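Local coordinates for glycosyl hydrolases family 31 family protein (Aspergillus niger, PDB 6DRU), which catalyses the hydrolytic release of alpha-xylose from the non-reducing terminal glucose of xyloglucan oligosaccharides, as a glycoside hydrolase of family 31, at residues G94-F99 against T112-P117; A137-S142 against V216-V221; I532-Y537 against T561-D566; S490-L495 against R538-R543. One frame throughout, in Å; residues are numbered along the deposited sequence. Where two conformers were deposited one is given.

Contact 1 of 4, residues G94-F99 against T112-P117; sequences GYRLSF and TNEYAP. With MAN (alpha-D-mannopyranose), chain I; MAN (alpha-D-mannopyranose), chain B.
In the beta hairpin of strands 98-102 and 108-113, Phe99 and Thr112 form an antiparallel hydrogen-bonded pair, with Phe99 N 2.9 Å from Thr112 O, and Ser98 and Asn113 the non-hydrogen-bonded pair beside it. On the face carrying Ser98 and Asn113, their CB atoms meet at 3.5 Å. Beyond the paired residues Glu114 joins the two segments by its backbone and its side chain at once. Its N donates to Leu97 O (3.0 Å), while its side chain, with CG set beside its own backbone N (chi1 -53°) and the rest extended, slants across Leu97, bringing OE1 to Leu97 N, from which it accepts at 3.1 Å. That donor stands well above the carboxylate plane, 68° out of it. Glu114 OE1 also forms a long salt bridge to Arg96 NH1 (3.5 Å), the two flat groups inclined at 56°, and Arg124 supplies a further salt bridge to the same oxygen. Tyr95 CD1 lies over one face of the Arg96 guanidinium. Two mannoses of protein-linked glycan sit along 112-117: Asn113 ND2 donates to O3 of the chain B mannose (3.1 Å), Ala116 N to O4 of the chain I mannose (3.2 Å), and Asn113 OD1 bonds Ser142. With two arginines and a backbone N-H directed at one oxygen, the buried Glu114 carboxylate is probably kept in its charged form.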
# COMPACT_ATOMS: atom_id res chain seq x y z
N GLY A 94 -22.94 -17.71 -19.67
CA GLY A 94 -23.16 -18.29 -18.37
C GLY A 94 -22.12 -17.94 -17.32
O GLY A 94 -21.65 -18.83 -16.60
N TYR A 95 -21.76 -16.66 -17.23
CA TYR A 95 -20.82 -16.19 -16.22
C TYR A 95 -21.46 -15.24 -15.21
O TYR A 95 -20.75 -14.72 -14.34
CB TYR A 95 -19.61 -15.52 -16.88
CG TYR A 95 -19.98 -14.46 -17.90
CD1 TYR A 95 -20.39 -13.20 -17.49
CD2 TYR A 95 -19.91 -14.72 -19.26
CE1 TYR A 95 -20.73 -12.23 -18.42
CE2 TYR A 95 -20.24 -13.76 -20.19
CZ TYR A 95 -20.66 -12.51 -19.76
OH TYR A 95 -20.99 -11.55 -20.69
N ARG A 96 -22.76 -14.98 -15.32
CA ARG A 96 -23.49 -14.15 -14.37
C ARG A 96 -24.50 -15.02 -13.63
O ARG A 96 -25.11 -15.91 -14.22
CB ARG A 96 -24.19 -12.99 -15.08
CG ARG A 96 -23.24 -11.94 -15.62
CD ARG A 96 -22.81 -10.97 -14.53
NE ARG A 96 -21.67 -10.17 -14.95
CZ ARG A 96 -20.41 -10.45 -14.63
NH1 ARG A 96 -20.13 -11.51 -13.89
NH2 ARG A 96 -19.42 -9.67 -15.05
N LEU A 97 -24.68 -14.75 -12.34
CA LEU A 97 -25.52 -15.57 -11.49
C LEU A 97 -26.87 -14.89 -11.24
O LEU A 97 -26.95 -13.67 -11.12
CB LEU A 97 -24.83 -15.85 -10.15
CG LEU A 97 -23.41 -16.40 -10.21
CD1 LEU A 97 -22.92 -16.77 -8.82
CD2 LEU A 97 -23.33 -17.60 -11.14
N SER A 98 -27.92 -15.71 -11.18
CA SER A 98 -29.26 -15.25 -10.84
C SER A 98 -29.97 -16.36 -10.07
O SER A 98 -29.79 -17.54 -10.38
CB SER A 98 -30.07 -14.88 -12.10
OG SER A 98 -30.23 -15.99 -12.95
N PHE A 99 -30.77 -15.98 -9.08
CA PHE A 99 -31.39 -16.92 -8.16
C PHE A 99 -32.90 -16.72 -8.15
O PHE A 99 -33.39 -15.60 -7.96
CB PHE A 99 -30.83 -16.76 -6.75
CG PHE A 99 -29.36 -17.08 -6.65
CD1 PHE A 99 -28.93 -18.38 -6.48
CD2 PHE A 99 -28.42 -16.07 -6.74
CE1 PHE A 99 -27.58 -18.68 -6.39
CE2 PHE A 99 -27.07 -16.35 -6.65
CZ PHE A 99 -26.65 -17.66 -6.48
N THR A 112 -32.74 -12.56 -6.30
CA THR A 112 -31.74 -11.55 -6.64
C THR A 112 -30.81 -12.14 -7.69
O THR A 112 -30.68 -13.36 -7.82
CB THR A 112 -30.93 -11.11 -5.41
OG1 THR A 112 -29.95 -10.14 -5.82
CG2 THR A 112 -30.23 -12.30 -4.77
N ASN A 113 -30.18 -11.25 -8.45
CA ASN A 113 -29.12 -11.62 -9.37
C ASN A 113 -27.95 -10.67 -9.19
O ASN A 113 -28.02 -9.70 -8.42
CB ASN A 113 -29.61 -11.62 -10.83
CG ASN A 113 -30.30 -10.33 -11.23
OD1 ASN A 113 -30.12 -9.29 -10.61
ND2 ASN A 113 -31.12 -10.40 -12.27
N GLU A 114 -26.85 -10.95 -9.88
CA GLU A 114 -25.69 -10.07 -9.82
C GLU A 114 -26.01 -8.76 -10.53
O GLU A 114 -26.45 -8.76 -11.68
CB GLU A 114 -24.47 -10.74 -10.45
CG GLU A 114 -24.16 -12.12 -9.87
CD GLU A 114 -22.82 -12.67 -10.33
OE1 GLU A 114 -22.55 -12.63 -11.55
OE2 GLU A 114 -22.04 -13.13 -9.47
N TYR A 115 -25.78 -7.65 -9.83
CA TYR A 115 -26.11 -6.33 -10.37
C TYR A 115 -25.24 -6.02 -11.58
O TYR A 115 -24.12 -5.52 -11.43
CB TYR A 115 -25.93 -5.26 -9.29
CG TYR A 115 -26.33 -3.87 -9.74
CD1 TYR A 115 -27.67 -3.51 -9.80
CD2 TYR A 115 -25.38 -2.93 -10.09
CE1 TYR A 115 -28.04 -2.24 -10.21
CE2 TYR A 115 -25.74 -1.66 -10.50
CZ TYR A 115 -27.07 -1.32 -10.55
OH TYR A 115 -27.44 -0.06 -10.96
N ALA A 116 -25.74 -6.31 -12.77
CA ALA A 116 -25.01 -6.07 -14.02
C ALA A 116 -25.96 -5.58 -15.10
O ALA A 116 -26.25 -6.30 -16.07
CB ALA A 116 -24.27 -7.34 -14.46
N PRO A 117 -26.46 -4.34 -14.98
CA PRO A 117 -27.10 -3.70 -16.13
C PRO A 117 -26.07 -3.38 -17.20
O PRO A 117 -24.87 -3.63 -17.01
CB PRO A 117 -27.73 -2.44 -15.54
CG PRO A 117 -26.96 -2.18 -14.30
CD PRO A 117 -26.56 -3.51 -13.77
C1 MAN I . -31.71 -7.27 -15.13
C2 MAN I . -30.33 -7.69 -15.57
C3 MAN I . -29.43 -7.81 -14.35
C4 MAN I . -29.52 -6.56 -13.51
C5 MAN I . -30.97 -6.20 -13.26
C6 MAN I . -31.04 -4.91 -12.47
O2 MAN I . -29.80 -6.72 -16.46
O3 MAN I . -28.10 -7.99 -14.77
O4 MAN I . -28.88 -6.78 -12.28
O5 MAN I . -31.64 -6.03 -14.49
O6 MAN I . -30.94 -3.82 -13.36
C1 MAN B . -35.78 -8.27 -13.29
C2 MAN B . -34.32 -7.86 -13.31
C3 MAN B . -33.59 -8.52 -14.46
C4 MAN B . -33.90 -10.00 -14.49
C5 MAN B . -35.40 -10.18 -14.48
C6 MAN B . -35.75 -11.65 -14.58
O2 MAN B . -33.70 -8.21 -12.10
O3 MAN B . -32.21 -8.33 -14.30
O4 MAN B . -33.36 -10.57 -15.66
O5 MAN B . -35.91 -9.67 -13.27
O6 MAN B . -37.13 -11.79 -14.85

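Contact 2 of 4, residues A137-S142 against V216-V221; sequences AEFSFS and VDYVIV
Phe141 points the edge of its ring at the face of Tyr218, a T-shaped pair with centroids 5.2 Å apart and planes at 81°. The two side chains approach from opposite directions, Phe141 CZ standing over the tyrosine ring toward its rim, 3.8 Å from Tyr218 CZ. Tyr218 reaches this place with CG between its backbone N and carbonyl carbon (chi1 65°), and its OH lies 3.7 Å from Phe141 CE2. Next along the strands the roles change: Phe139 offers a face, and Val216 CG1 sits almost straight above its centre in a CH-pi contact, 3.7 Å from the centroid. The other methyl, Val216 CG2, touches Phe139 CE1 and fits against Ala137 CB at 3.7 Å. Phe139 CD2 also meets Tyr218 CE2, at 4.1 Å, the two side chains crossing at about a right angle. Strand 135-142 belongs to a five-stranded antiparallel sheet and strand 216-222 to a mixed sheet facing it. Their axes lie 9.6 Å apart at 30°, in the manner of a beta sandwich, and Phe189 joins the aromatic cluster against both Phe141 and Tyr218. Hydrophobic and aromatic packing, without any polar bond between the segments, therefore joins these two sheets.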
# COMPACT_ATOMS: atom_id res chain seq x y z
N ALA A 137 -12.46 -6.93 -2.24
CA ALA A 137 -13.55 -7.45 -3.05
C ALA A 137 -14.80 -6.60 -2.85
O ALA A 137 -15.09 -6.16 -1.74
CB ALA A 137 -13.86 -8.91 -2.70
N GLU A 138 -15.52 -6.37 -3.95
CA GLU A 138 -16.79 -5.66 -3.93
C GLU A 138 -17.78 -6.45 -4.78
O GLU A 138 -17.66 -6.48 -6.00
CB GLU A 138 -16.63 -4.23 -4.46
CG GLU A 138 -15.80 -3.33 -3.56
CD GLU A 138 -15.44 -2.01 -4.21
OE1 GLU A 138 -14.25 -1.81 -4.54
OE2 GLU A 138 -16.35 -1.18 -4.40
N PHE A 139 -18.75 -7.08 -4.12
CA PHE A 139 -19.75 -7.90 -4.80
C PHE A 139 -21.10 -7.20 -4.72
O PHE A 139 -21.55 -6.81 -3.64
CB PHE A 139 -19.83 -9.30 -4.18
CG PHE A 139 -18.84 -10.27 -4.76
CD1 PHE A 139 -17.51 -9.91 -4.95
CD2 PHE A 139 -19.24 -11.54 -5.13
CE1 PHE A 139 -16.60 -10.80 -5.49
CE2 PHE A 139 -18.33 -12.44 -5.67
CZ PHE A 139 -17.01 -12.07 -5.85
N SER A 140 -21.75 -7.05 -5.88
CA SER A 140 -22.98 -6.29 -6.00
C SER A 140 -24.13 -7.18 -6.47
O SER A 140 -23.96 -7.99 -7.39
CB SER A 140 -22.80 -5.13 -6.98
OG SER A 140 -21.77 -4.26 -6.54
N PHE A 141 -25.28 -7.02 -5.83
CA PHE A 141 -26.48 -7.77 -6.17
C PHE A 141 -27.64 -6.79 -6.37
O PHE A 141 -27.68 -5.73 -5.74
CB PHE A 141 -26.84 -8.79 -5.08
CG PHE A 141 -25.70 -9.67 -4.67
CD1 PHE A 141 -24.85 -9.30 -3.64
CD2 PHE A 141 -25.47 -10.88 -5.30
CE1 PHE A 141 -23.79 -10.11 -3.25
CE2 PHE A 141 -24.42 -11.70 -4.92
CZ PHE A 141 -23.58 -11.31 -3.90
N SER A 142 -28.57 -7.16 -7.24
CA SER A 142 -29.69 -6.28 -7.54
C SER A 142 -30.66 -6.22 -6.37
O SER A 142 -30.74 -7.13 -5.54
CB SER A 142 -30.42 -6.76 -8.80
OG SER A 142 -31.00 -8.04 -8.59
N VAL A 216 -13.82 -15.05 -1.70
CA VAL A 216 -15.16 -14.56 -1.42
C VAL A 216 -16.08 -15.76 -1.25
O VAL A 216 -15.97 -16.75 -1.98
CB VAL A 216 -15.66 -13.63 -2.55
CG1 VAL A 216 -17.03 -13.07 -2.21
CG2 VAL A 216 -14.68 -12.50 -2.77
N ASP A 217 -16.99 -15.67 -0.28
CA ASP A 217 -17.83 -16.81 0.09
C ASP A 217 -19.15 -16.30 0.63
O ASP A 217 -19.18 -15.54 1.61
CB ASP A 217 -17.11 -17.68 1.14
CG ASP A 217 -17.86 -18.96 1.46
OD1 ASP A 217 -18.88 -19.25 0.79
OD2 ASP A 217 -17.42 -19.69 2.37
N TYR A 218 -20.26 -16.71 0.01
CA TYR A 218 -21.58 -16.37 0.52
C TYR A 218 -22.54 -17.52 0.25
O TYR A 218 -22.30 -18.38 -0.59
CB TYR A 218 -22.10 -15.06 -0.09
CG TYR A 218 -22.37 -15.07 -1.58
CD1 TYR A 218 -23.59 -15.52 -2.09
CD2 TYR A 218 -21.43 -14.60 -2.48
CE1 TYR A 218 -23.85 -15.53 -3.44
CE2 TYR A 218 -21.68 -14.60 -3.85
CZ TYR A 218 -22.89 -15.06 -4.32
OH TYR A 218 -23.14 -15.06 -5.67
N VAL A 219 -23.65 -17.51 1.00
CA VAL A 219 -24.69 -18.53 0.91
C VAL A 219 -26.04 -17.82 0.81
O VAL A 219 -26.30 -16.86 1.54
CB VAL A 219 -24.67 -19.48 2.13
CG1 VAL A 219 -25.77 -20.52 2.01
CG2 VAL A 219 -23.32 -20.15 2.27
N ILE A 220 -26.89 -18.30 -0.10
CA ILE A 220 -28.24 -17.77 -0.26
C ILE A 220 -29.23 -18.92 -0.12
O ILE A 220 -29.03 -19.99 -0.71
CB ILE A 220 -28.41 -17.05 -1.62
CG1 ILE A 220 -29.83 -16.50 -1.76
CG2 ILE A 220 -28.05 -17.96 -2.78
CD1 ILE A 220 -30.02 -15.61 -2.97
N VAL A 221 -30.27 -18.70 0.68
CA VAL A 221 -31.29 -19.72 0.94
C VAL A 221 -32.66 -19.09 0.74
O VAL A 221 -32.89 -17.95 1.16
CB VAL A 221 -31.15 -20.31 2.36
CG1 VAL A 221 -31.16 -19.20 3.41
CG2 VAL A 221 -32.24 -21.32 2.63

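Contact 3 of 4, residues I532-Y537 against T561-D566; sequences IDTPEY and TCYFQD. With MAN (alpha-D-mannopyranose), chain C; BMA (beta-D-mannopyranose), chain D; NAG (2-acetamido-2-deoxy-beta-D-glucopyranose), chain E.
Asp533 OD2 accepts two backbone N-H groups from the facing loop, Tyr563 N at 2.6 Å and Phe564 N at 3.2 Å. This ties the turn before helix 535-548 of the TIM-barrel domain to the loop that follows strand 554-555. Tyr563 N uses the lone pair anti to the other carboxylate oxygen, whereas Phe564 N arrives nearly along the C-O axis. The carboxylate is brought there with CG beside the backbone N of Asp533 (chi1 -67°). One residue earlier, Ile532 N donates to Thr561 O (3.0 Å), and Ile532 CG1 packs on Cys562 CB at 3.7 Å, close to the disulfide that Cys562 makes with Cys570. One residue after Asp533, the side chains of Thr534 and Tyr563 cross at about a right angle, Thr534 CG2 lying 3.8 Å from Tyr563 OH, and a bound glucose touches both residues. Thr534 is the N-cap of the helix: its OG1 accepts a weak bond from Tyr537 N and is also bonded to Asn531 O. Phe564 lies with one ring face over Tyr563 CB, and its CD2 approaches the Asp533 carboxylate, ring and carboxylate planes 48° apart. Further along, the loop meets protein-linked glycan through its backbone: Gln565 N donates to O4 of the chain C mannose at 2.9 Å, and Gln565 O accepts from O2 of the beta-mannose at 3.0 Å.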
# COMPACT_ATOMS: atom_id res chain seq x y z
N ILE A 532 -30.91 7.32 41.37
CA ILE A 532 -31.87 6.41 41.98
C ILE A 532 -32.67 7.05 43.10
O ILE A 532 -33.61 6.43 43.61
CB ILE A 532 -31.15 5.15 42.51
CG1 ILE A 532 -30.12 5.53 43.58
CG2 ILE A 532 -30.46 4.41 41.38
CD1 ILE A 532 -29.62 4.36 44.38
N ASP A 533 -32.31 8.27 43.51
CA ASP A 533 -33.04 8.97 44.55
C ASP A 533 -34.04 9.98 44.00
O ASP A 533 -34.80 10.56 44.78
CB ASP A 533 -32.06 9.68 45.49
CG ASP A 533 -31.22 8.71 46.30
OD1 ASP A 533 -31.75 7.66 46.72
OD2 ASP A 533 -30.02 9.01 46.53
N THR A 534 -34.05 10.21 42.69
CA THR A 534 -35.05 11.13 42.16
C THR A 534 -36.28 10.35 41.68
O THR A 534 -36.14 9.24 41.16
CB THR A 534 -34.48 11.94 41.01
OG1 THR A 534 -34.19 11.08 39.90
CG2 THR A 534 -33.22 12.67 41.44
N PRO A 535 -37.47 10.92 41.86
CA PRO A 535 -38.68 10.26 41.34
C PRO A 535 -38.68 10.12 39.83
O PRO A 535 -39.31 9.20 39.30
CB PRO A 535 -39.82 11.16 41.83
CG PRO A 535 -39.23 11.96 42.95
CD PRO A 535 -37.79 12.16 42.59
N GLU A 536 -37.99 11.02 39.12
CA GLU A 536 -37.98 10.97 37.66
C GLU A 536 -37.33 9.69 37.16
O GLU A 536 -37.89 8.98 36.32
CB GLU A 536 -37.25 12.19 37.10
CG GLU A 536 -37.98 13.52 37.26
CD GLU A 536 -37.78 14.14 38.64
OE1 GLU A 536 -37.21 13.47 39.52
OE2 GLU A 536 -38.17 15.31 38.82
N TYR A 537 -36.15 9.36 37.68
CA TYR A 537 -35.47 8.15 37.24
C TYR A 537 -36.07 6.90 37.86
O TYR A 537 -36.02 5.83 37.24
CB TYR A 537 -33.97 8.22 37.57
CG TYR A 537 -33.24 6.98 37.11
CD1 TYR A 537 -33.06 6.72 35.76
CD2 TYR A 537 -32.77 6.05 38.03
CE1 TYR A 537 -32.41 5.58 35.34
CE2 TYR A 537 -32.12 4.91 37.61
CZ TYR A 537 -31.94 4.68 36.27
OH TYR A 537 -31.29 3.55 35.84
N THR A 561 -26.12 7.15 39.79
CA THR A 561 -25.79 8.25 40.69
C THR A 561 -26.87 8.34 41.76
O THR A 561 -27.95 7.75 41.63
CB THR A 561 -25.63 9.57 39.93
OG1 THR A 561 -25.37 10.64 40.86
CG2 THR A 561 -26.87 9.89 39.11
N CYS A 562 -26.59 9.08 42.83
CA CYS A 562 -27.48 9.09 43.97
C CYS A 562 -27.15 10.28 44.87
O CYS A 562 -26.09 10.91 44.74
CB CYS A 562 -27.40 7.77 44.75
SG CYS A 562 -25.76 7.35 45.41
N TYR A 563 -28.07 10.58 45.79
CA TYR A 563 -27.86 11.59 46.81
C TYR A 563 -27.30 11.03 48.11
O TYR A 563 -26.67 11.77 48.86
CB TYR A 563 -29.17 12.32 47.11
CG TYR A 563 -29.70 13.18 45.98
CD1 TYR A 563 -28.84 13.83 45.11
CD2 TYR A 563 -31.07 13.34 45.80
CE1 TYR A 563 -29.33 14.62 44.08
CE2 TYR A 563 -31.57 14.13 44.77
CZ TYR A 563 -30.69 14.77 43.92
OH TYR A 563 -31.19 15.55 42.90
N PHE A 564 -27.53 9.74 48.38
CA PHE A 564 -27.05 9.09 49.59
C PHE A 564 -26.36 7.79 49.21
O PHE A 564 -26.95 6.96 48.50
CB PHE A 564 -28.19 8.83 50.57
CG PHE A 564 -29.15 9.98 50.70
CD1 PHE A 564 -28.76 11.16 51.30
CD2 PHE A 564 -30.44 9.88 50.20
CE1 PHE A 564 -29.64 12.22 51.41
CE2 PHE A 564 -31.32 10.94 50.31
CZ PHE A 564 -30.92 12.11 50.92
N GLN A 565 -25.13 7.61 49.69
CA GLN A 565 -24.29 6.48 49.30
C GLN A 565 -23.76 5.77 50.54
O GLN A 565 -23.33 6.42 51.50
CB GLN A 565 -23.13 6.96 48.43
CG GLN A 565 -22.54 5.90 47.53
CD GLN A 565 -21.46 6.47 46.63
OE1 GLN A 565 -21.59 7.57 46.10
NE2 GLN A 565 -20.38 5.71 46.45
N ASP A 566 -23.79 4.44 50.50
CA ASP A 566 -23.30 3.61 51.60
C ASP A 566 -22.42 2.48 51.10
O ASP A 566 -22.30 1.43 51.75
CB ASP A 566 -24.47 3.05 52.42
CG ASP A 566 -25.46 2.28 51.57
OD1 ASP A 566 -25.32 2.27 50.33
OD2 ASP A 566 -26.39 1.67 52.15
C1 MAN C . -21.81 9.60 53.66
C2 MAN C . -23.07 10.42 53.77
C3 MAN C . -23.89 10.23 52.51
C4 MAN C . -23.03 10.51 51.30
C5 MAN C . -21.74 9.71 51.38
C6 MAN C . -20.87 10.04 50.19
O2 MAN C . -22.75 11.78 53.92
O3 MAN C . -24.99 11.11 52.52
O4 MAN C . -23.73 10.15 50.13
O5 MAN C . -21.05 10.04 52.56
O6 MAN C . -19.74 9.20 50.18
C1 BMA D . -20.59 4.96 54.93
C2 BMA D . -21.46 5.97 54.17
C3 BMA D . -21.26 7.36 54.78
C4 BMA D . -21.45 7.32 56.30
C5 BMA D . -20.55 6.25 56.93
C6 BMA D . -20.75 6.09 58.42
O2 BMA D . -22.83 5.64 54.32
O3 BMA D . -22.14 8.31 54.19
O4 BMA D . -21.12 8.59 56.85
O5 BMA D . -20.85 4.99 56.31
O6 BMA D . -21.94 5.35 58.64
C1 NAG E . -18.97 0.27 53.90
C2 NAG E . -19.74 0.58 55.16
C3 NAG E . -20.63 1.76 55.03
C4 NAG E . -19.95 2.91 54.32
C5 NAG E . -19.30 2.42 53.04
C6 NAG E . -18.59 3.55 52.33
C7 NAG E . -20.03 -1.49 56.47
C8 NAG E . -20.85 -2.70 56.83
N2 NAG E . -20.51 -0.56 55.50
O3 NAG E . -21.06 2.14 56.32
O4 NAG E . -20.90 3.91 54.02
O5 NAG E . -18.37 1.43 53.38
O6 NAG E . -17.39 3.85 53.00
O7 NAG E . -18.96 -1.29 57.00

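Contact 4 of 4, residues S490-L495 against R538-R543; sequences SVWDTL and RELYVR. With NAG (2-acetamido-2-deoxy-beta-D-glucopyranose), chain F.
Leu540 and Trp492 make the tight half of this packing between helices 492-508 and 535-548 of the TIM-barrel domain. Leu540 CD1 stands over one face of the indole, 3.5 Å from the centroid of the six-membered ring and 15° off its normal, a CH-pi contact. The two side chains slide past each other in opposite directions; the other leucine methyl, CD2, lies at the start of the facing helix, 3.6 Å from Val491 C at the N-cap position. Leu495 CD2 adds a more distant contact to Leu540 CD1, at 4.3 Å. Trp492 turns its ring toward the second helix with CG beside its backbone N (chi1 -77°), and Arg543 CG then meets the ring edge in its plane, 3.5 Å from Trp492 CH2. The arginine continues past the ring and bonds Ala696 O through NH2, its guanidinium plane inclined at 68° to the indole. Trp528 and Pro657 also pack on Trp492. The looser side lies at Glu539, which is partly exposed: its CG touches the same ring edge at 3.8 Å from Trp492 CZ2, and its OE2 accepts from Asn658 N. Here a water at the indole edge links the polar ends, accepting from Trp492 NE1 at 3.0 Å and donating to Glu539 OE1 at 3.1 Å.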
# COMPACT_ATOMS: atom_id res chain seq x y z
N SER A 490 -29.17 6.42 30.37
CA SER A 490 -30.36 6.20 31.19
C SER A 490 -31.35 7.34 30.98
O SER A 490 -31.54 8.23 31.81
CB SER A 490 -29.97 6.06 32.66
OG SER A 490 -29.13 4.94 32.87
N VAL A 491 -32.00 7.30 29.81
CA VAL A 491 -33.05 8.25 29.45
C VAL A 491 -34.18 7.48 28.78
O VAL A 491 -34.05 6.29 28.46
CB VAL A 491 -32.54 9.37 28.51
CG1 VAL A 491 -31.62 10.32 29.26
CG2 VAL A 491 -31.83 8.77 27.30
N TRP A 492 -35.30 8.17 28.58
CA TRP A 492 -36.49 7.52 28.05
C TRP A 492 -36.31 7.08 26.60
O TRP A 492 -36.73 5.98 26.23
CB TRP A 492 -37.71 8.44 28.18
CG TRP A 492 -38.24 8.49 29.57
CD1 TRP A 492 -38.05 9.48 30.49
CD2 TRP A 492 -39.06 7.50 30.21
NE1 TRP A 492 -38.70 9.17 31.66
CE2 TRP A 492 -39.33 7.96 31.52
CE3 TRP A 492 -39.60 6.28 29.81
CZ2 TRP A 492 -40.11 7.24 32.42
CZ3 TRP A 492 -40.36 5.56 30.70
CH2 TRP A 492 -40.61 6.04 31.99
N ASP A 493 -35.68 7.93 25.78
CA ASP A 493 -35.52 7.59 24.37
C ASP A 493 -34.70 6.33 24.18
O ASP A 493 -34.94 5.56 23.24
CB ASP A 493 -34.88 8.76 23.62
CG ASP A 493 -34.80 8.53 22.13
OD1 ASP A 493 -35.78 8.02 21.55
OD2 ASP A 493 -33.76 8.87 21.52
N THR A 494 -33.73 6.08 25.07
CA THR A 494 -32.89 4.90 24.94
C THR A 494 -33.70 3.62 25.12
O THR A 494 -33.49 2.63 24.41
CB THR A 494 -31.75 4.95 25.96
OG1 THR A 494 -30.90 6.07 25.67
CG2 THR A 494 -30.94 3.68 25.92
N LEU A 495 -34.65 3.62 26.06
CA LEU A 495 -35.46 2.43 26.29
C LEU A 495 -36.25 2.05 25.05
O LEU A 495 -36.45 0.86 24.78
CB LEU A 495 -36.39 2.66 27.48
CG LEU A 495 -37.55 1.69 27.68
CD1 LEU A 495 -37.04 0.33 28.12
CD2 LEU A 495 -38.54 2.24 28.69
N ARG A 538 -36.62 7.00 39.07
CA ARG A 538 -37.32 5.86 39.65
C ARG A 538 -38.45 5.39 38.75
O ARG A 538 -38.70 4.19 38.63
CB ARG A 538 -37.84 6.22 41.04
CG ARG A 538 -36.79 6.17 42.13
CD ARG A 538 -37.25 6.92 43.36
NE ARG A 538 -36.47 6.57 44.54
CZ ARG A 538 -36.70 7.05 45.76
NH1 ARG A 538 -37.68 7.91 45.96
NH2 ARG A 538 -35.93 6.67 46.78
N GLU A 539 -39.15 6.33 38.11
CA GLU A 539 -40.19 5.96 37.15
C GLU A 539 -39.59 5.24 35.95
O GLU A 539 -40.08 4.18 35.53
CB GLU A 539 -40.95 7.21 36.70
CG GLU A 539 -42.07 6.92 35.71
CD GLU A 539 -42.59 8.18 35.04
OE1 GLU A 539 -41.95 9.25 35.20
OE2 GLU A 539 -43.64 8.11 34.36
N LEU A 540 -38.51 5.79 35.39
CA LEU A 540 -37.87 5.17 34.23
C LEU A 540 -37.36 3.77 34.55
O LEU A 540 -37.53 2.85 33.75
CB LEU A 540 -36.72 6.05 33.74
CG LEU A 540 -35.87 5.49 32.60
CD1 LEU A 540 -36.72 5.11 31.40
CD2 LEU A 540 -34.79 6.48 32.20
N TYR A 541 -36.74 3.59 35.72
CA TYR A 541 -36.17 2.29 36.05
C TYR A 541 -37.25 1.23 36.20
O TYR A 541 -37.08 0.09 35.74
CB TYR A 541 -35.34 2.38 37.33
CG TYR A 541 -34.73 1.06 37.73
CD1 TYR A 541 -33.59 0.59 37.11
CD2 TYR A 541 -35.32 0.26 38.71
CE1 TYR A 541 -33.03 -0.63 37.45
CE2 TYR A 541 -34.77 -0.95 39.06
CZ TYR A 541 -33.62 -1.39 38.43
OH TYR A 541 -33.07 -2.60 38.78
N VAL A 542 -38.37 1.58 36.83
CA VAL A 542 -39.43 0.60 37.04
C VAL A 542 -40.06 0.19 35.71
O VAL A 542 -40.38 -0.98 35.49
CB VAL A 542 -40.48 1.14 38.03
CG1 VAL A 542 -41.71 0.26 38.05
CG2 VAL A 542 -39.88 1.25 39.42
N ARG A 543 -40.22 1.15 34.80
CA ARG A 543 -40.66 0.81 33.45
C ARG A 543 -39.65 -0.10 32.76
O ARG A 543 -40.02 -1.07 32.09
CB ARG A 543 -40.87 2.08 32.63
CG ARG A 543 -41.99 2.99 33.12
CD ARG A 543 -43.34 2.32 32.97
NE ARG A 543 -44.43 3.29 33.07
CZ ARG A 543 -45.72 2.98 32.98
NH1 ARG A 543 -46.08 1.72 32.78
NH2 ARG A 543 -46.64 3.92 33.09
C1 NAG F . -37.29 9.78 18.31
C2 NAG F . -36.63 10.75 17.35
C3 NAG F . -35.46 11.43 17.95
C4 NAG F . -35.78 11.99 19.31
C5 NAG F . -36.41 10.92 20.18
C6 NAG F . -36.81 11.52 21.51
C7 NAG F . -36.86 10.27 14.94
C8 NAG F . -36.41 9.51 13.71
N2 NAG F . -36.22 10.04 16.19
O3 NAG F . -35.00 12.43 17.07
O4 NAG F . -34.60 12.44 19.92
O5 NAG F . -37.55 10.42 19.54
O6 NAG F . -37.72 12.57 21.31
O7 NAG F . -37.77 11.07 14.86
O HOH W 1 -39.27 10.57 34.24

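Contacts 1 and 2 adjoin, their centres 10 Å apart: Tyr115 N probably bonds Ser140 O (3.1 Å), and Leu97 CD1 rests on Tyr218 OH at 3.6 Å, which sets the hairpin region beside both sheets of contact 2. Contacts 3 and 4 share helix 535-548, with centres 14 Å apart, and Tyr537 CE1 packs on Ser490 CB at 3.7 Å. The two pairs lie on opposite sides of the chain's centre; contacts 1 and 3 are 60 Å apart between centres. In contact 4, Ser490 follows Asp487, the probable proton donor, by three residues, and their side chains are about 10 Å apart, while in contact 3 the Thr561 side chain is about 12 Å from a bound xylose.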